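Local atomic coordinates of nucleoporin nup120 (Schizosaccharomyces pombe, PDB entry 4GQ2), a protein that serves as a structural constituent of the nuclear pore complex, the assembly that spans the nuclear envelope and carries nuclear transport. Residues L74-F79 / D114-S119; T83-D88 / N102-F107. All blocks are in the same frame, centred on the assembly; numbering follows the deposited sequence.

Contact 1 (L74-F79 / D114-S119); sequences LRWSIF and DGVAFS
Val116 of the 114-119 segment sits over one face of the Trp76 indole in a CH-pi contact. Its CB lies 3.8 Å from the centroid of the six-membered ring, 10° off the ring normal, while CG1 bears on the CD2 side and CG2 reaches to 3.7 Å from Trp76 CZ3. CG of Trp76 stands between the backbone N and the carbonyl carbon (chi1 59°), which turns the indole toward the 114-119 segment. With CG1 anti to the backbone N, Val116 has CG2 beside the N, where it meets both Trp76 and Ile78, coming 4.0 Å from Ile78 CG2 as the two side chains slip past each other.

The five-membered end of the same indole meets Phe118. The two rings are nearly parallel, with planes 29° apart, but slid so far that they barely overlap; their closest atoms are Trp76 CD1 and Phe118 CE1, at 3.3 Å. Leu74 CD1 comes obliquely to Phe118 CE2, at a looser 4.5 Å. No hydrogen bond crosses between the strands.

The strands run antiparallel with axes 9.2 Å apart, the spacing of two sheets packed face to face, as in neighbouring blades of a beta-propeller. Arg75 leaves the backbone on the side away from 114-119; its NE and NH2 both hold Ser77 OG, and NH1 and NH2 also donate to the carbonyls of Lys539 and Tyr536. Strands 59-64 and 83-88 flank 73-79 within its sheet, whereas Ile129 and Thr127 of strand 126-133 pack against Val116 and Phe118.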
loop_
_atom_site.group_PDB
_atom_site.type_symbol
_atom_site.label_atom_id
_atom_site.label_comp_id
_atom_site.label_asym_id
_atom_site.label_seq_id
_atom_site.Cartn_x
_atom_site.Cartn_y
_atom_site.Cartn_z
ATOM N N LEU A 74 -5.707 24.899 9.546
ATOM C CA LEU A 74 -6.698 24.626 8.518
ATOM C C LEU A 74 -6.242 25.050 7.137
ATOM O O LEU A 74 -5.738 26.155 6.947
ATOM C CB LEU A 74 -8.021 25.313 8.867
ATOM C CG LEU A 74 -8.653 24.936 10.215
ATOM C CD1 LEU A 74 -9.890 25.788 10.465
ATOM C CD2 LEU A 74 -8.987 23.445 10.281
ATOM N N ARG A 75 -6.438 24.166 6.169
ATOM C CA ARG A 75 -6.077 24.468 4.805
ATOM C C ARG A 75 -7.323 24.701 3.961
ATOM O O ARG A 75 -8.168 23.814 3.816
ATOM C CB ARG A 75 -5.198 23.352 4.231
ATOM C CG ARG A 75 -5.203 23.228 2.717
ATOM C CD ARG A 75 -4.488 24.370 2.016
ATOM N NE ARG A 75 -4.815 24.319 0.594
ATOM C CZ ARG A 75 -4.008 23.849 -0.349
ATOM N NH1 ARG A 75 -2.790 23.415 -0.040
ATOM N NH2 ARG A 75 -4.425 23.816 -1.611
ATOM N N TRP A 76 -7.423 25.913 3.418
ATOM C CA TRP A 76 -8.539 26.295 2.564
ATOM C C TRP A 76 -8.111 26.345 1.139
ATOM O O TRP A 76 -6.960 26.655 0.833
ATOM C CB TRP A 76 -9.118 27.644 2.976
ATOM C CG TRP A 76 -8.138 28.796 2.928
ATOM C CD1 TRP A 76 -7.281 29.219 3.937
ATOM C CD2 TRP A 76 -7.899 29.728 1.815
ATOM N NE1 TRP A 76 -6.548 30.310 3.538
ATOM C CE2 TRP A 76 -6.868 30.668 2.281
ATOM C CE3 TRP A 76 -8.415 29.876 0.533
ATOM C CZ2 TRP A 76 -6.385 31.699 1.474
ATOM C CZ3 TRP A 76 -7.926 30.925 -0.274
ATOM C CH2 TRP A 76 -6.935 31.810 0.185
ATOM N N SER A 77 -9.039 26.022 0.249
ATOM C CA SER A 77 -8.792 26.118 -1.181
ATOM C C SER A 77 -10.083 26.603 -1.830
ATOM O O SER A 77 -11.178 26.357 -1.307
ATOM C CB SER A 77 -8.372 24.752 -1.747
ATOM O OG SER A 77 -7.271 24.205 -1.023
ATOM N N ILE A 78 -9.956 27.306 -2.950
ATOM C CA ILE A 78 -11.124 27.768 -3.699
ATOM C C ILE A 78 -11.051 27.360 -5.172
ATOM O O ILE A 78 -9.987 27.404 -5.787
ATOM C CB ILE A 78 -11.371 29.290 -3.542
ATOM C CG1 ILE A 78 -10.141 30.111 -3.973
ATOM C CG2 ILE A 78 -11.806 29.614 -2.116
ATOM C CD1 ILE A 78 -10.363 31.614 -3.908
ATOM N N PHE A 79 -12.197 26.968 -5.721
ATOM C CA PHE A 79 -12.269 26.363 -7.052
ATOM C C PHE A 79 -13.291 27.069 -7.949
ATOM O O PHE A 79 -14.196 27.746 -7.467
ATOM C CB PHE A 79 -12.593 24.862 -6.931
ATOM C CG PHE A 79 -11.635 24.102 -6.048
ATOM C CD1 PHE A 79 -11.829 24.048 -4.671
ATOM C CD2 PHE A 79 -10.526 23.459 -6.592
ATOM C CE1 PHE A 79 -10.938 23.358 -3.854
ATOM C CE2 PHE A 79 -9.636 22.764 -5.779
ATOM C CZ PHE A 79 -9.843 22.716 -4.409
ATOM N N ASP A 114 -7.616 36.121 -3.265
ATOM C CA ASP A 114 -7.332 36.938 -2.080
ATOM C C ASP A 114 -8.617 37.296 -1.339
ATOM O O ASP A 114 -8.640 38.238 -0.544
ATOM C CB ASP A 114 -6.562 38.210 -2.458
ATOM C CG ASP A 114 -5.334 37.917 -3.283
ATOM O OD1 ASP A 114 -4.341 37.432 -2.717
ATOM O OD2 ASP A 114 -5.361 38.168 -4.501
ATOM N N GLY A 115 -9.677 36.531 -1.606
ATOM C CA GLY A 115 -10.992 36.787 -1.034
ATOM C C GLY A 115 -11.373 35.933 0.160
ATOM O O GLY A 115 -12.553 35.828 0.484
ATOM N N VAL A 116 -10.382 35.335 0.823
ATOM C CA VAL A 116 -10.627 34.520 2.013
ATOM C C VAL A 116 -9.717 34.999 3.144
ATOM O O VAL A 116 -8.506 35.089 2.979
ATOM C CB VAL A 116 -10.386 33.010 1.746
ATOM C CG1 VAL A 116 -10.700 32.185 2.985
ATOM C CG2 VAL A 116 -11.217 32.511 0.568
ATOM N N ALA A 117 -10.312 35.307 4.290
ATOM C CA ALA A 117 -9.567 35.799 5.434
ATOM C C ALA A 117 -10.094 35.146 6.701
ATOM O O ALA A 117 -11.298 34.928 6.844
ATOM C CB ALA A 117 -9.675 37.316 5.524
ATOM N N PHE A 118 -9.186 34.844 7.617
ATOM C CA PHE A 118 -9.518 34.122 8.835
ATOM C C PHE A 118 -9.297 34.970 10.082
ATOM O O PHE A 118 -8.433 35.853 10.105
ATOM C CB PHE A 118 -8.650 32.871 8.939
ATOM C CG PHE A 118 -9.127 31.715 8.105
ATOM C CD1 PHE A 118 -8.997 31.730 6.722
ATOM C CD2 PHE A 118 -9.674 30.587 8.713
ATOM C CE1 PHE A 118 -9.429 30.654 5.961
ATOM C CE2 PHE A 118 -10.102 29.506 7.956
ATOM C CZ PHE A 118 -9.982 29.542 6.577
ATOM N N SER A 119 -10.077 34.687 11.119
ATOM C CA SER A 119 -9.862 35.270 12.441
ATOM C C SER A 119 -10.357 34.315 13.525
ATOM O O SER A 119 -11.253 33.502 13.287
ATOM C CB SER A 119 -10.562 36.624 12.563
ATOM O OG SER A 119 -10.075 37.337 13.688
#

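Contact 2 (T83-D88 / N102-F107); sequences TLTIFD and NVKIHF
Phe87 offers one ring face to Asn102, whose CB stands 3.8 Å above the ring centre, only 5° off the normal, in a CH-pi contact; Thr85 OG1 lies in the ring plane at the edge, and Phe17 meets the ring edge-to-face. The two side chains run side by side, and Asn102 CG, set between backbone N and carbonyl carbon (chi1 73°), is also held over the ring. Replacing Phe87 by an alanine would probably open a gap beside Phe17 and leave the Asn102 side chain freer to turn. At the other end, Leu84 CB comes 3.9 Å from Phe107 CE1, while His106, stacked on Trp26, has Thr83 CG2 3.6 Å from its ND1.

These are consecutive antiparallel strands of an up-and-down meander, the architecture of a propeller blade. Leu84 and Ile105 form one hydrogen-bonded pair, with N-O distances of 2.9 Å (Leu84 N to Ile105 O) and 2.8 Å (Ile105 N to Leu84 O); Ile86 and Val103 form the next. Side chains of these four residues share a face, where the Ile86 and Ile105 CD1 methyls touch at 3.9 Å and Phe148 of helix 146-149 packs on Ile86 and Val103.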
loop_
_atom_site.group_PDB
_atom_site.type_symbol
_atom_site.label_atom_id
_atom_site.label_comp_id
_atom_site.label_asym_id
_atom_site.label_seq_id
_atom_site.Cartn_x
_atom_site.Cartn_y
_atom_site.Cartn_z
ATOM N N THR A 83 -16.844 26.757 -5.034
ATOM C CA THR A 83 -16.680 26.080 -3.747
ATOM C C THR A 83 -15.472 26.596 -2.973
ATOM O O THR A 83 -14.520 27.122 -3.563
ATOM C CB THR A 83 -16.524 24.553 -3.913
ATOM O OG1 THR A 83 -15.348 24.277 -4.686
ATOM C CG2 THR A 83 -17.761 23.928 -4.590
ATOM N N LEU A 84 -15.541 26.447 -1.650
ATOM C CA LEU A 84 -14.399 26.604 -0.758
ATOM C C LEU A 84 -14.329 25.356 0.122
ATOM O O LEU A 84 -15.292 25.028 0.819
ATOM C CB LEU A 84 -14.536 27.888 0.073
ATOM C CG LEU A 84 -13.933 28.144 1.469
ATOM C CD1 LEU A 84 -12.487 27.709 1.647
ATOM C CD2 LEU A 84 -14.064 29.626 1.797
ATOM N N THR A 85 -13.204 24.649 0.063
ATOM C CA THR A 85 -13.020 23.444 0.867
ATOM C C THR A 85 -12.056 23.707 2.005
ATOM O O THR A 85 -11.105 24.468 1.847
ATOM C CB THR A 85 -12.469 22.270 0.042
ATOM O OG1 THR A 85 -11.134 22.574 -0.385
ATOM C CG2 THR A 85 -13.361 21.982 -1.168
ATOM N N ILE A 86 -12.312 23.078 3.149
ATOM C CA ILE A 86 -11.434 23.208 4.310
ATOM C C ILE A 86 -11.012 21.840 4.832
ATOM O O ILE A 86 -11.854 21.012 5.177
ATOM C CB ILE A 86 -12.104 23.992 5.458
ATOM C CG1 ILE A 86 -12.634 25.336 4.956
ATOM C CG2 ILE A 86 -11.127 24.194 6.609
ATOM C CD1 ILE A 86 -13.731 25.929 5.814
ATOM N N PHE A 87 -9.701 21.626 4.885
ATOM C CA PHE A 87 -9.109 20.410 5.429
ATOM C C PHE A 87 -8.284 20.728 6.679
ATOM O O PHE A 87 -7.490 21.669 6.684
ATOM C CB PHE A 87 -8.199 19.772 4.385
ATOM C CG PHE A 87 -8.928 19.048 3.283
ATOM C CD1 PHE A 87 -9.599 19.750 2.283
ATOM C CD2 PHE A 87 -8.912 17.653 3.224
ATOM C CE1 PHE A 87 -10.257 19.074 1.253
ATOM C CE2 PHE A 87 -9.565 16.974 2.203
ATOM C CZ PHE A 87 -10.233 17.686 1.208
ATOM N N ASP A 88 -8.471 19.945 7.737
ATOM C CA ASP A 88 -7.630 20.053 8.927
ATOM C C ASP A 88 -6.251 19.454 8.631
ATOM O O ASP A 88 -6.133 18.278 8.284
ATOM C CB ASP A 88 -8.287 19.350 10.119
ATOM C CG ASP A 88 -7.486 19.493 11.414
ATOM O OD1 ASP A 88 -6.309 19.900 11.359
ATOM O OD2 ASP A 88 -8.030 19.194 12.498
ATOM N N ASN A 102 -13.855 16.642 6.146
ATOM C CA ASN A 102 -13.575 17.993 5.676
ATOM C C ASN A 102 -14.896 18.721 5.430
ATOM O O ASN A 102 -15.972 18.129 5.541
ATOM C CB ASN A 102 -12.700 17.974 4.412
ATOM C CG ASN A 102 -13.453 17.512 3.179
ATOM O OD1 ASN A 102 -14.221 16.559 3.224
ATOM N ND2 ASN A 102 -13.234 18.194 2.071
ATOM N N VAL A 103 -14.823 20.007 5.121
ATOM C CA VAL A 103 -16.029 20.749 4.781
ATOM C C VAL A 103 -15.925 21.373 3.403
ATOM O O VAL A 103 -14.856 21.824 2.995
ATOM C CB VAL A 103 -16.498 21.741 5.899
ATOM C CG1 VAL A 103 -15.432 21.973 6.956
ATOM C CG2 VAL A 103 -17.017 23.060 5.330
ATOM N N LYS A 104 -17.036 21.336 2.675
ATOM C CA LYS A 104 -17.142 21.959 1.366
ATOM C C LYS A 104 -18.310 22.944 1.389
ATOM O O LYS A 104 -19.460 22.557 1.633
ATOM C CB LYS A 104 -17.332 20.904 0.278
ATOM C CG LYS A 104 -17.666 21.468 -1.097
ATOM C CD LYS A 104 -17.814 20.377 -2.145
ATOM C CE LYS A 104 -16.528 19.583 -2.315
ATOM N NZ LYS A 104 -16.578 18.713 -3.518
ATOM N N ILE A 105 -17.986 24.212 1.140
ATOM C CA ILE A 105 -18.941 25.306 1.201
ATOM C C ILE A 105 -19.215 25.785 -0.213
ATOM O O ILE A 105 -18.292 26.130 -0.944
ATOM C CB ILE A 105 -18.395 26.460 2.069
ATOM C CG1 ILE A 105 -18.158 25.959 3.496
ATOM C CG2 ILE A 105 -19.356 27.640 2.076
ATOM C CD1 ILE A 105 -17.288 26.838 4.367
ATOM N N HIS A 106 -20.485 25.788 -0.600
ATOM C CA HIS A 106 -20.889 26.239 -1.931
ATOM C C HIS A 106 -21.378 27.650 -1.877
ATOM O O HIS A 106 -22.028 28.059 -0.905
ATOM C CB HIS A 106 -21.987 25.359 -2.514
ATOM C CG HIS A 106 -21.634 23.898 -2.576
ATOM N ND1 HIS A 106 -21.162 23.316 -3.697
ATOM C CD2 HIS A 106 -21.712 22.897 -1.610
ATOM C CE1 HIS A 106 -20.947 22.008 -3.462
ATOM N NE2 HIS A 106 -21.281 21.753 -2.182
ATOM N N PHE A 107 -21.063 28.393 -2.938
ATOM C CA PHE A 107 -21.401 29.801 -3.076
ATOM C C PHE A 107 -22.181 30.008 -4.368
ATOM O O PHE A 107 -22.055 29.199 -5.291
ATOM C CB PHE A 107 -20.124 30.641 -3.110
ATOM C CG PHE A 107 -19.414 30.720 -1.792
ATOM C CD1 PHE A 107 -18.527 29.720 -1.400
ATOM C CD2 PHE A 107 -19.625 31.801 -0.939
ATOM C CE1 PHE A 107 -17.870 29.798 -0.183
ATOM C CE2 PHE A 107 -18.971 31.882 0.284
ATOM C CZ PHE A 107 -18.093 30.879 0.661
#

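Contacts 1 and 2 lie with their centres about 9 Å apart in the beta-propeller domain and illustrate two kinds of joint in such a domain, within a sheet and between sheets. Along the chain the segments come in the order 74-79, 83-88, 102-107, 114-119, so contact 2 falls between the two halves of contact 1. Strands 73-79, 83-88 and 101-106 are neighbours in one sheet, and a probable hydrogen bond from Arg75 N to Phe87 O, at 2.8 Å, links the contacts directly. Contact 2 joins strands within that sheet by backbone pairing; contact 1 joins it through side chains to the next sheet, which begins with strand 115-121. Ile129 of that next sheet reaches both, packing on Val116 and on Ile86.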